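Local coordinates for protein spermidine synthase (Corynebacterium glutamicum ATCC 13032, PDB 3GJY) that probably makes spermidine by transferring an aminopropyl group from decarboxylated S-adenosylmethionine to putrescine, at residues Glu69-Ala80 with Ile260-Ala271; Ser56-Leu66 with Gly99-Val110. One frame throughout, in Å; residues are numbered along the deposited sequence. Where two conformers were deposited one is given.

Interaction 1 of 2, residues Glu69-Ala80 with Ile260-Ala271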
loop_
_atom_site.group_PDB
_atom_site.type_symbol
_atom_site.label_atom_id
_atom_site.label_comp_id
_atom_site.label_asym_id
_atom_site.label_seq_id
_atom_site.Cartn_x
_atom_site.Cartn_y
_atom_site.Cartn_z
ATOM N N GLU A 69 0.927 11.083 4.169
ATOM C CA GLU A 69 -0.264 10.754 4.959
ATOM C C GLU A 69 -0.766 9.349 4.700
ATOM O O GLU A 69 -1.072 8.604 5.628
ATOM C CB GLU A 69 -1.403 11.766 4.710
ATOM C CG GLU A 69 -0.995 13.233 5.024
ATOM C CD GLU A 69 -0.763 13.498 6.496
ATOM O OE1 GLU A 69 -1.305 12.766 7.343
ATOM O OE2 GLU A 69 -0.023 14.457 6.821
ATOM N N TYR A 70 -0.850 8.964 3.434
ATOM C CA TYR A 70 -1.432 7.652 3.155
ATOM C C TYR A 70 -0.564 6.537 3.736
ATOM O O TYR A 70 -1.077 5.469 4.042
ATOM C CB TYR A 70 -1.650 7.415 1.646
ATOM C CG TYR A 70 -0.409 6.972 0.886
ATOM C CD1 TYR A 70 -0.037 5.610 0.822
ATOM C CD2 TYR A 70 0.366 7.894 0.184
ATOM C CE1 TYR A 70 1.091 5.192 0.129
ATOM C CE2 TYR A 70 1.489 7.484 -0.540
ATOM C CZ TYR A 70 1.857 6.142 -0.545
ATOM O OH TYR A 70 2.954 5.731 -1.256
HETATM N N MSE A 71 0.749 6.759 3.855
HETATM C CA MSE A 71 1.633 5.738 4.496
HETATM C C MSE A 71 1.334 5.615 5.969
HETATM O O MSE A 71 1.285 4.499 6.512
HETATM C CB MSE A 71 3.111 6.095 4.286
HETATM C CG MSE A 71 3.605 5.996 2.856
HETATM SE SE MSE A 71 5.521 6.153 2.799
HETATM C CE MSE A 71 5.686 6.223 0.888
ATOM N N ARG A 72 1.061 6.768 6.608
ATOM C CA ARG A 72 0.628 6.736 8.003
ATOM C C ARG A 72 -0.683 5.951 8.142
ATOM O O ARG A 72 -0.874 5.224 9.149
ATOM C CB ARG A 72 0.420 8.160 8.520
ATOM C CG ARG A 72 1.704 8.964 8.505
ATOM C CD ARG A 72 1.429 10.413 8.898
ATOM N NE ARG A 72 1.074 10.559 10.300
ATOM C CZ ARG A 72 1.957 10.803 11.269
ATOM N NH1 ARG A 72 3.263 10.910 11.013
ATOM N NH2 ARG A 72 1.532 10.926 12.510
ATOM N N TRP A 73 -1.586 6.124 7.174
ATOM C CA TRP A 73 -2.890 5.438 7.238
ATOM C C TRP A 73 -2.743 3.934 7.067
ATOM O O TRP A 73 -3.366 3.151 7.797
ATOM C CB TRP A 73 -3.870 6.016 6.216
ATOM C CG TRP A 73 -4.056 7.503 6.369
ATOM C CD1 TRP A 73 -3.744 8.281 7.453
ATOM C CD2 TRP A 73 -4.615 8.367 5.400
ATOM N NE1 TRP A 73 -4.036 9.602 7.200
ATOM C CE2 TRP A 73 -4.596 9.682 5.949
ATOM C CE3 TRP A 73 -5.148 8.170 4.118
ATOM C CZ2 TRP A 73 -5.063 10.798 5.237
ATOM C CZ3 TRP A 73 -5.638 9.306 3.411
ATOM C CH2 TRP A 73 -5.587 10.583 3.984
ATOM N N ILE A 74 -1.908 3.525 6.100
ATOM C CA ILE A 74 -1.595 2.087 5.948
ATOM C C ILE A 74 -0.972 1.555 7.263
ATOM O O ILE A 74 -1.355 0.480 7.749
ATOM C CB ILE A 74 -0.666 1.822 4.759
ATOM C CG1 ILE A 74 -1.427 2.128 3.463
ATOM C CG2 ILE A 74 -0.169 0.381 4.774
ATOM C CD1 ILE A 74 -0.511 2.169 2.233
ATOM N N ALA A 75 -0.009 2.286 7.822
ATOM C CA ALA A 75 0.615 1.838 9.075
ATOM C C ALA A 75 -0.440 1.622 10.151
ATOM O O ALA A 75 -0.432 0.603 10.832
ATOM C CB ALA A 75 1.633 2.867 9.564
ATOM N N THR A 76 -1.353 2.588 10.314
ATOM C CA THR A 76 -2.350 2.494 11.372
ATOM C C THR A 76 -3.311 1.311 11.131
ATOM O O THR A 76 -3.574 0.506 12.050
ATOM C CB THR A 76 -3.143 3.810 11.451
ATOM O OG1 THR A 76 -2.256 4.845 11.880
ATOM C CG2 THR A 76 -4.334 3.671 12.426
ATOM N N GLY A 77 -3.832 1.207 9.916
ATOM C CA GLY A 77 -4.817 0.153 9.651
ATOM C C GLY A 77 -4.183 -1.227 9.720
ATOM O O GLY A 77 -4.763 -2.145 10.294
ATOM N N ALA A 78 -2.993 -1.384 9.120
ATOM C CA ALA A 78 -2.331 -2.693 9.096
ATOM C C ALA A 78 -1.875 -3.099 10.499
ATOM O O ALA A 78 -2.064 -4.249 10.904
ATOM C CB ALA A 78 -1.139 -2.711 8.114
ATOM N N ARG A 79 -1.300 -2.169 11.255
ATOM C CA ARG A 79 -0.820 -2.541 12.611
ATOM C C ARG A 79 -1.994 -2.948 13.487
ATOM O O ARG A 79 -1.894 -3.907 14.267
ATOM C CB ARG A 79 -0.047 -1.410 13.294
ATOM C CG ARG A 79 1.359 -1.206 12.698
ATOM C CD ARG A 79 2.020 -0.019 13.349
ATOM N NE ARG A 79 2.278 -0.230 14.765
ATOM C CZ ARG A 79 2.946 0.643 15.511
ATOM N NH1 ARG A 79 3.389 1.778 14.965
ATOM N NH2 ARG A 79 3.155 0.395 16.799
ATOM N N ALA A 80 -3.117 -2.234 13.372
ATOM C CA ALA A 80 -4.287 -2.611 14.194
ATOM C C ALA A 80 -4.707 -4.069 13.903
ATOM O O ALA A 80 -5.013 -4.847 14.814
ATOM C CB ALA A 80 -5.450 -1.629 13.977
ATOM N N ILE A 260 -7.714 3.398 16.491
ATOM C CA ILE A 260 -7.348 3.703 15.125
ATOM C C ILE A 260 -7.620 5.177 14.847
ATOM O O ILE A 260 -6.769 5.891 14.291
ATOM C CB ILE A 260 -8.132 2.818 14.097
ATOM C CG1 ILE A 260 -7.579 1.391 14.055
ATOM C CG2 ILE A 260 -8.154 3.461 12.713
ATOM C CD1 ILE A 260 -8.549 0.371 13.401
ATOM N N THR A 261 -8.816 5.643 15.242
ATOM C CA THR A 261 -9.199 7.000 14.947
ATOM C C THR A 261 -8.232 8.010 15.563
ATOM O O THR A 261 -7.844 8.987 14.916
ATOM C CB THR A 261 -10.652 7.256 15.369
ATOM O OG1 THR A 261 -11.510 6.395 14.610
ATOM C CG2 THR A 261 -11.040 8.708 15.131
ATOM N N ARG A 262 -7.830 7.791 16.803
ATOM C CA ARG A 262 -6.914 8.725 17.458
ATOM C C ARG A 262 -5.618 8.810 16.676
ATOM O O ARG A 262 -5.075 9.901 16.508
ATOM C CB ARG A 262 -6.683 8.346 18.917
ATOM C CG ARG A 262 -7.974 8.482 19.728
ATOM C CD ARG A 262 -7.810 8.353 21.222
ATOM N NE ARG A 262 -7.082 7.161 21.609
ATOM C CZ ARG A 262 -7.663 6.003 21.912
ATOM N NH1 ARG A 262 -8.987 5.886 21.883
ATOM N NH2 ARG A 262 -6.912 4.966 22.249
ATOM N N GLU A 263 -5.132 7.669 16.155
ATOM C CA GLU A 263 -3.932 7.722 15.315
ATOM C C GLU A 263 -4.166 8.488 14.021
ATOM O O GLU A 263 -3.318 9.259 13.577
ATOM C CB GLU A 263 -3.415 6.315 14.979
ATOM C CG GLU A 263 -2.996 5.521 16.205
ATOM C CD GLU A 263 -2.285 4.229 15.857
ATOM O OE1 GLU A 263 -2.178 3.876 14.670
ATOM O OE2 GLU A 263 -1.831 3.546 16.781
ATOM N N LEU A 264 -5.321 8.267 13.397
ATOM C CA LEU A 264 -5.650 8.934 12.137
ATOM C C LEU A 264 -5.818 10.441 12.253
ATOM O O LEU A 264 -5.756 11.155 11.249
ATOM C CB LEU A 264 -6.936 8.354 11.524
ATOM C CG LEU A 264 -6.890 6.891 11.121
ATOM C CD1 LEU A 264 -8.257 6.496 10.533
ATOM C CD2 LEU A 264 -5.734 6.567 10.138
ATOM N N LEU A 265 -6.057 10.916 13.474
ATOM C CA LEU A 265 -6.195 12.356 13.713
ATOM C C LEU A 265 -4.856 12.994 13.992
ATOM O O LEU A 265 -4.787 14.227 14.154
ATOM C CB LEU A 265 -7.181 12.642 14.846
ATOM C CG LEU A 265 -8.625 12.185 14.579
ATOM C CD1 LEU A 265 -9.473 12.342 15.821
ATOM C CD2 LEU A 265 -9.249 12.917 13.384
ATOM N N GLY A 266 -3.790 12.190 14.040
ATOM C CA GLY A 266 -2.462 12.684 14.382
ATOM C C GLY A 266 -1.597 13.213 13.254
ATOM O O GLY A 266 -0.528 13.799 13.519
ATOM N N GLY A 267 -2.024 13.003 12.011
ATOM C CA GLY A 267 -1.266 13.463 10.831
ATOM C C GLY A 267 -1.614 14.889 10.425
ATOM O O GLY A 267 -2.403 15.540 11.095
ATOM N N GLY A 268 -1.082 15.346 9.301
ATOM C CA GLY A 268 -1.405 16.679 8.781
ATOM C C GLY A 268 -2.775 16.783 8.156
ATOM O O GLY A 268 -3.316 17.874 7.983
ATOM N N VAL A 269 -3.324 15.639 7.777
ATOM C CA VAL A 269 -4.664 15.576 7.224
ATOM C C VAL A 269 -5.436 14.594 8.091
ATOM O O VAL A 269 -5.122 13.411 8.107
ATOM C CB VAL A 269 -4.628 15.060 5.762
ATOM C CG1 VAL A 269 -6.048 14.762 5.255
ATOM C CG2 VAL A 269 -3.930 16.080 4.870
ATOM N N PRO A 270 -6.419 15.074 8.875
ATOM C CA PRO A 270 -7.131 14.124 9.738
ATOM C C PRO A 270 -7.972 13.172 8.899
ATOM O O PRO A 270 -8.695 13.592 8.018
ATOM C CB PRO A 270 -8.027 15.029 10.609
ATOM C CG PRO A 270 -8.177 16.264 9.809
ATOM C CD PRO A 270 -6.837 16.459 9.134
ATOM N N ALA A 271 -7.831 11.889 9.137
ATOM C CA ALA A 271 -8.547 10.918 8.303
ATOM C C ALA A 271 -9.621 10.195 9.082
ATOM O O ALA A 271 -9.713 10.352 10.298
ATOM C CB ALA A 271 -7.577 9.909 7.712
HETATM O O HOH W 1 -1.784 9.998 10.594
HETATM O O HOH W 2 -0.613 9.774 13.846
HETATM O O HOH W 3 -3.554 11.619 9.399
HETATM O O HOH W 4 -2.857 0.977 14.764
HETATM O O HOH W 5 -2.411 7.470 11.009
#

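Interaction 2 of 2, residues Ser56-Leu66 with Gly99-Val110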
loop_
_atom_site.group_PDB
_atom_site.type_symbol
_atom_site.label_atom_id
_atom_site.label_comp_id
_atom_site.label_asym_id
_atom_site.label_seq_id
_atom_site.Cartn_x
_atom_site.Cartn_y
_atom_site.Cartn_z
ATOM N N SER A 56 8.328 9.298 -1.846
ATOM C CA SER A 56 8.561 8.902 -0.462
ATOM C C SER A 56 9.371 9.970 0.278
ATOM O O SER A 56 9.952 10.867 -0.348
ATOM C CB SER A 56 9.262 7.541 -0.360
ATOM O OG SER A 56 9.207 7.138 0.992
ATOM N N HIS A 57 9.374 9.893 1.606
ATOM C CA HIS A 57 10.210 10.747 2.423
ATOM C C HIS A 57 10.753 9.922 3.557
ATOM O O HIS A 57 9.996 9.153 4.159
ATOM C CB HIS A 57 9.423 11.958 2.936
ATOM C CG HIS A 57 10.263 12.874 3.745
ATOM N ND1 HIS A 57 10.533 12.634 5.078
ATOM C CD2 HIS A 57 10.962 13.983 3.407
ATOM C CE1 HIS A 57 11.369 13.555 5.519
ATOM N NE2 HIS A 57 11.620 14.393 4.534
ATOM N N ILE A 58 12.058 10.044 3.816
ATOM C CA ILE A 58 12.694 9.279 4.892
ATOM C C ILE A 58 13.576 10.189 5.735
ATOM O O ILE A 58 14.052 11.241 5.260
ATOM C CB ILE A 58 13.533 8.114 4.368
ATOM C CG1 ILE A 58 14.659 8.592 3.438
ATOM C CG2 ILE A 58 12.622 7.112 3.638
ATOM C CD1 ILE A 58 15.566 7.453 2.908
ATOM N N VAL A 59 13.763 9.797 6.988
ATOM C CA VAL A 59 14.803 10.394 7.819
ATOM C C VAL A 59 15.736 9.241 8.157
ATOM O O VAL A 59 15.315 8.231 8.751
ATOM C CB VAL A 59 14.208 11.007 9.092
ATOM C CG1 VAL A 59 15.354 11.534 9.975
ATOM C CG2 VAL A 59 13.185 12.132 8.764
ATOM N N LEU A 60 16.999 9.376 7.780
ATOM C CA LEU A 60 17.949 8.275 8.005
ATOM C C LEU A 60 18.042 7.974 9.510
ATOM O O LEU A 60 18.067 8.888 10.361
ATOM C CB LEU A 60 19.338 8.647 7.461
ATOM C CG LEU A 60 19.383 9.121 6.005
ATOM C CD1 LEU A 60 20.844 9.440 5.602
ATOM C CD2 LEU A 60 18.803 8.051 5.031
ATOM N N GLY A 61 18.052 6.694 9.845
ATOM C CA GLY A 61 18.147 6.263 11.235
ATOM C C GLY A 61 16.828 6.273 11.994
ATOM O O GLY A 61 16.792 5.843 13.160
ATOM N N GLN A 62 15.747 6.715 11.327
ATOM C CA GLN A 62 14.428 6.800 11.972
ATOM C C GLN A 62 13.377 6.142 11.089
ATOM O O GLN A 62 12.557 6.818 10.428
ATOM C CB GLN A 62 14.034 8.243 12.283
ATOM C CG GLN A 62 14.897 8.912 13.323
ATOM C CD GLN A 62 14.552 10.369 13.500
ATOM O OE1 GLN A 62 13.386 10.767 13.419
ATOM N NE2 GLN A 62 15.569 11.179 13.738
ATOM N N PRO A 63 13.389 4.799 11.079
ATOM C CA PRO A 63 12.537 4.078 10.123
ATOM C C PRO A 63 11.029 4.179 10.401
ATOM O O PRO A 63 10.231 3.797 9.540
ATOM C CB PRO A 63 13.047 2.622 10.226
ATOM C CG PRO A 63 13.564 2.549 11.655
ATOM C CD PRO A 63 14.163 3.886 11.954
ATOM N N GLN A 64 10.637 4.671 11.584
ATOM C CA GLN A 64 9.212 4.878 11.841
ATOM C C GLN A 64 8.699 6.289 11.512
ATOM O O GLN A 64 7.506 6.554 11.681
ATOM C CB GLN A 64 8.862 4.447 13.259
ATOM C CG GLN A 64 8.876 2.920 13.401
ATOM C CD GLN A 64 8.394 2.470 14.782
ATOM O OE1 GLN A 64 7.357 2.949 15.286
ATOM N NE2 GLN A 64 9.113 1.517 15.371
ATOM N N ALA A 65 9.579 7.171 11.024
ATOM C CA ALA A 65 9.162 8.536 10.680
ATOM C C ALA A 65 8.614 8.594 9.268
ATOM O O ALA A 65 9.352 8.357 8.300
ATOM C CB ALA A 65 10.328 9.512 10.834
ATOM N N LEU A 66 7.312 8.880 9.159
ATOM C CA LEU A 66 6.618 8.926 7.861
ATOM C C LEU A 66 6.014 10.289 7.628
ATOM O O LEU A 66 5.341 10.801 8.531
ATOM C CB LEU A 66 5.488 7.884 7.817
ATOM C CG LEU A 66 5.895 6.396 8.018
ATOM C CD1 LEU A 66 4.642 5.519 8.204
ATOM C CD2 LEU A 66 6.769 5.876 6.870
ATOM N N GLY A 99 7.272 3.069 -2.928
ATOM C CA GLY A 99 8.342 4.016 -3.186
ATOM C C GLY A 99 9.431 3.956 -2.138
ATOM O O GLY A 99 9.162 4.013 -0.930
ATOM N N ALA A 100 10.653 3.836 -2.646
ATOM C CA ALA A 100 11.848 3.737 -1.888
ATOM C C ALA A 100 11.922 2.563 -0.902
ATOM O O ALA A 100 12.784 2.598 -0.043
ATOM C CB ALA A 100 12.099 5.088 -1.125
ATOM N N CYS A 101 11.000 1.587 -0.968
ATOM C CA CYS A 101 10.882 0.562 0.084
ATOM C C CYS A 101 10.592 1.112 1.477
ATOM O O CYS A 101 10.872 0.451 2.474
ATOM C CB CYS A 101 12.145 -0.309 0.145
ATOM S SG CYS A 101 12.490 -1.246 -1.357
ATOM N N THR A 102 10.025 2.319 1.546
ATOM C CA THR A 102 9.828 2.966 2.837
ATOM C C THR A 102 8.794 2.264 3.718
ATOM O O THR A 102 9.014 2.129 4.938
ATOM C CB THR A 102 9.492 4.423 2.604
ATOM O OG1 THR A 102 10.583 5.007 1.855
ATOM C CG2 THR A 102 9.197 5.197 3.933
HETATM N N MSE A 103 7.664 1.832 3.154
HETATM C CA MSE A 103 6.694 1.081 3.941
HETATM C C MSE A 103 7.303 -0.241 4.475
HETATM O O MSE A 103 7.079 -0.637 5.616
HETATM C CB MSE A 103 5.462 0.794 3.065
HETATM C CG MSE A 103 4.204 0.489 3.817
HETATM SE SE MSE A 103 3.166 2.065 4.479
HETATM C CE MSE A 103 4.041 2.313 6.235
ATOM N N ALA A 104 8.054 -0.944 3.618
ATOM C CA ALA A 104 8.745 -2.174 4.024
ATOM C C ALA A 104 9.703 -1.921 5.195
ATOM O O ALA A 104 9.761 -2.685 6.178
ATOM C CB ALA A 104 9.461 -2.839 2.823
ATOM N N ARG A 105 10.467 -0.838 5.063
ATOM C CA ARG A 105 11.412 -0.391 6.099
ATOM C C ARG A 105 10.687 -0.091 7.426
ATOM O O ARG A 105 11.171 -0.413 8.525
ATOM C CB ARG A 105 12.130 0.845 5.547
ATOM C CG ARG A 105 13.050 1.607 6.520
ATOM C CD ARG A 105 13.684 2.750 5.739
ATOM N NE ARG A 105 14.500 3.666 6.542
ATOM C CZ ARG A 105 14.114 4.870 6.946
ATOM N NH1 ARG A 105 12.873 5.313 6.727
ATOM N NH2 ARG A 105 15.001 5.634 7.556
ATOM N N TYR A 106 9.510 0.531 7.312
ATOM C CA TYR A 106 8.701 0.840 8.483
ATOM C C TYR A 106 8.263 -0.438 9.207
ATOM O O TYR A 106 8.478 -0.602 10.420
ATOM C CB TYR A 106 7.474 1.646 8.016
ATOM C CG TYR A 106 6.512 1.936 9.130
ATOM C CD1 TYR A 106 6.664 3.074 9.935
ATOM C CD2 TYR A 106 5.458 1.081 9.400
ATOM C CE1 TYR A 106 5.783 3.338 10.977
ATOM C CE2 TYR A 106 4.578 1.312 10.463
ATOM C CZ TYR A 106 4.755 2.446 11.254
ATOM O OH TYR A 106 3.882 2.682 12.288
ATOM N N PHE A 107 7.637 -1.359 8.448
ATOM C CA PHE A 107 7.156 -2.587 9.075
ATOM C C PHE A 107 8.287 -3.446 9.588
ATOM O O PHE A 107 8.131 -4.157 10.583
ATOM C CB PHE A 107 6.237 -3.396 8.147
ATOM C CG PHE A 107 4.876 -2.785 7.996
ATOM C CD1 PHE A 107 4.008 -2.755 9.057
ATOM C CD2 PHE A 107 4.523 -2.142 6.826
ATOM C CE1 PHE A 107 2.745 -2.157 8.926
ATOM C CE2 PHE A 107 3.276 -1.514 6.697
ATOM C CZ PHE A 107 2.386 -1.530 7.760
ATOM N N ALA A 108 9.423 -3.411 8.898
ATOM C CA ALA A 108 10.587 -4.187 9.370
ATOM C C ALA A 108 11.056 -3.697 10.756
ATOM O O ALA A 108 11.536 -4.495 11.584
ATOM C CB ALA A 108 11.717 -4.137 8.383
ATOM N N ASP A 109 10.897 -2.397 11.020
ATOM C CA ASP A 109 11.303 -1.894 12.332
ATOM C C ASP A 109 10.246 -2.137 13.423
ATOM O O ASP A 109 10.572 -2.517 14.559
ATOM C CB ASP A 109 11.621 -0.399 12.260
ATOM C CG ASP A 109 12.343 0.082 13.504
ATOM O OD1 ASP A 109 13.494 -0.359 13.717
ATOM O OD2 ASP A 109 11.757 0.881 14.262
ATOM N N VAL A 110 8.982 -1.926 13.060
ATOM C CA VAL A 110 7.877 -2.163 13.998
ATOM C C VAL A 110 7.801 -3.644 14.406
ATOM O O VAL A 110 7.569 -3.961 15.587
ATOM C CB VAL A 110 6.549 -1.719 13.397
ATOM C CG1 VAL A 110 5.349 -2.110 14.291
ATOM C CG2 VAL A 110 6.578 -0.201 13.210
HETATM O O HOH W 6 12.006 7.786 7.997
HETATM O O HOH W 7 10.551 3.734 6.766
HETATM O O HOH W 8 5.038 4.164 14.303
#

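Interaction 1 of 2, residues Glu69-Ala80 with Ile260-Ala271
Trp-73 meets Ala-271 face-on: the Ala-271 methyl CB stands over the indole, 3.8 Å from the centroid of the five-membered ring, a CH-pi contact. The opposite face rests on the preceding turn of its own helix, against Glu-69 O and Tyr-70 CA. That follows from CG lying anti to the carbonyl carbon, which turns the ring back beside the backbone N. The flat ring is therefore held from both sides. Obliquely to the ring, Leu-264 CD2 touches Trp-73 CD1 at 3.8 Å, with the two side chains at roughly a right angle. NE1 donates to water 3 at 3.0 Å; this water lies in the ring plane, beside Leu-264 O and Val-269 O.

One turn earlier, Glu-69 is bent at chi2 (-68°), which brings its carboxylate up to the 267-268 backbone, where two glycines leave room for it. Gly-268 N donates to Glu-69 OE2 (2.8 Å), arriving on the syn side but 30° out of the carboxylate plane. Arg-72 works through solvent: NH2 donates a hydrogen bond to water 2 (2.8 Å), and that water donates in turn to Glu-263 O, near the end of helix 255-264.

Farther along, Thr-76 OG1 sits 3.0 Å from Glu-263 OE1 in the conformer given and also accepts from water 5. Its methyl CG2, anti to the backbone N, packs on Ile-260 CG2 and Leu-264 CD2. Ala-80 CB packs on Ile-260 CG1 at 3.7 Å.

The short helical segments run nearly antiparallel, at 165°. Both helices lie against the mixed sheet of the Rossmann-like domain: Trp-73, Leu-264 and Ala-271 all touch Ile-226 of strand 222-227, and Trp-73 also touches Ile-241 of strand 238-245. Through Ile-74 and Ala-75, helix 69-85 packs on helix 102-110 as well.

Interaction 2 of 2, residues Ser56-Leu66 with Gly99-Val110
Arg-105 reaches from the helix to Pro-63 and the turns around it, its chain straight from CB to NE. CB points toward the loop. CG, anti to the backbone N (chi1 173°), lies 3.8 Å from Pro-63 CB. NE passes along the same proline, and the guanidinium then presents one face to Pro-63 CA, which is centred over it, 3.6 Å from CZ. NH1 donates to waters 6 and 7 and touches Ile-58 CG2. NH2 donates to Val-59 O at 2.9 Å, in the guanidinium plane but 51° out of the carbonyl plane. Gln-62 N, closing a type II turn, reaches that oxygen from the other face. NH2 also forms a salt bridge with Asp-134, which accepts from Gly-61 N too.

The 99-101 loop and helix 102-110 follow strand 92-96, the place of the glycine-rich loop that in related AdoMet-dependent enzymes lines the cofactor site. Here a formic acid molecule, probably from the crystallisation liquor, lies near Gly-99. Strand 53-59 belongs to the N-terminal antiparallel sheet, and Ser-56 OG donates to Thr-102 OG1 (2.7 Å) where the two domains meet.

Toward the other end of the helix, Gln-64 NE2 donates almost straight (165°) to the anti side of Asp-109 OD2, at 2.9 Å. Leu-66 CD1 sits over the Tyr-106 ring, 4.0 Å from its centroid, while Tyr-106 OH bonds to Arg-79 and to water 8.

How the interactions relate
From the N terminus, segment 56-66 leaves the antiparallel sheet and leads almost directly into helix 69-85, which comes before the first strand of the Rossmann-like sheet. Interaction 2 closes a loop over that helix and strand 92-96 when the chain arrives at 99-110. Interaction 1 starts inside this loop, at 69-80, but finds its partner only after 179 further residues, in 260-271. The segments therefore alternate, and the two contacts cross rather than nest. Helix 69-85 lies between helix 255-264, tied to it by interaction 1, and helix 102-110. A probable hydrogen bond from Arg-72 to Leu-66 joins it to the loop after strand 53-59.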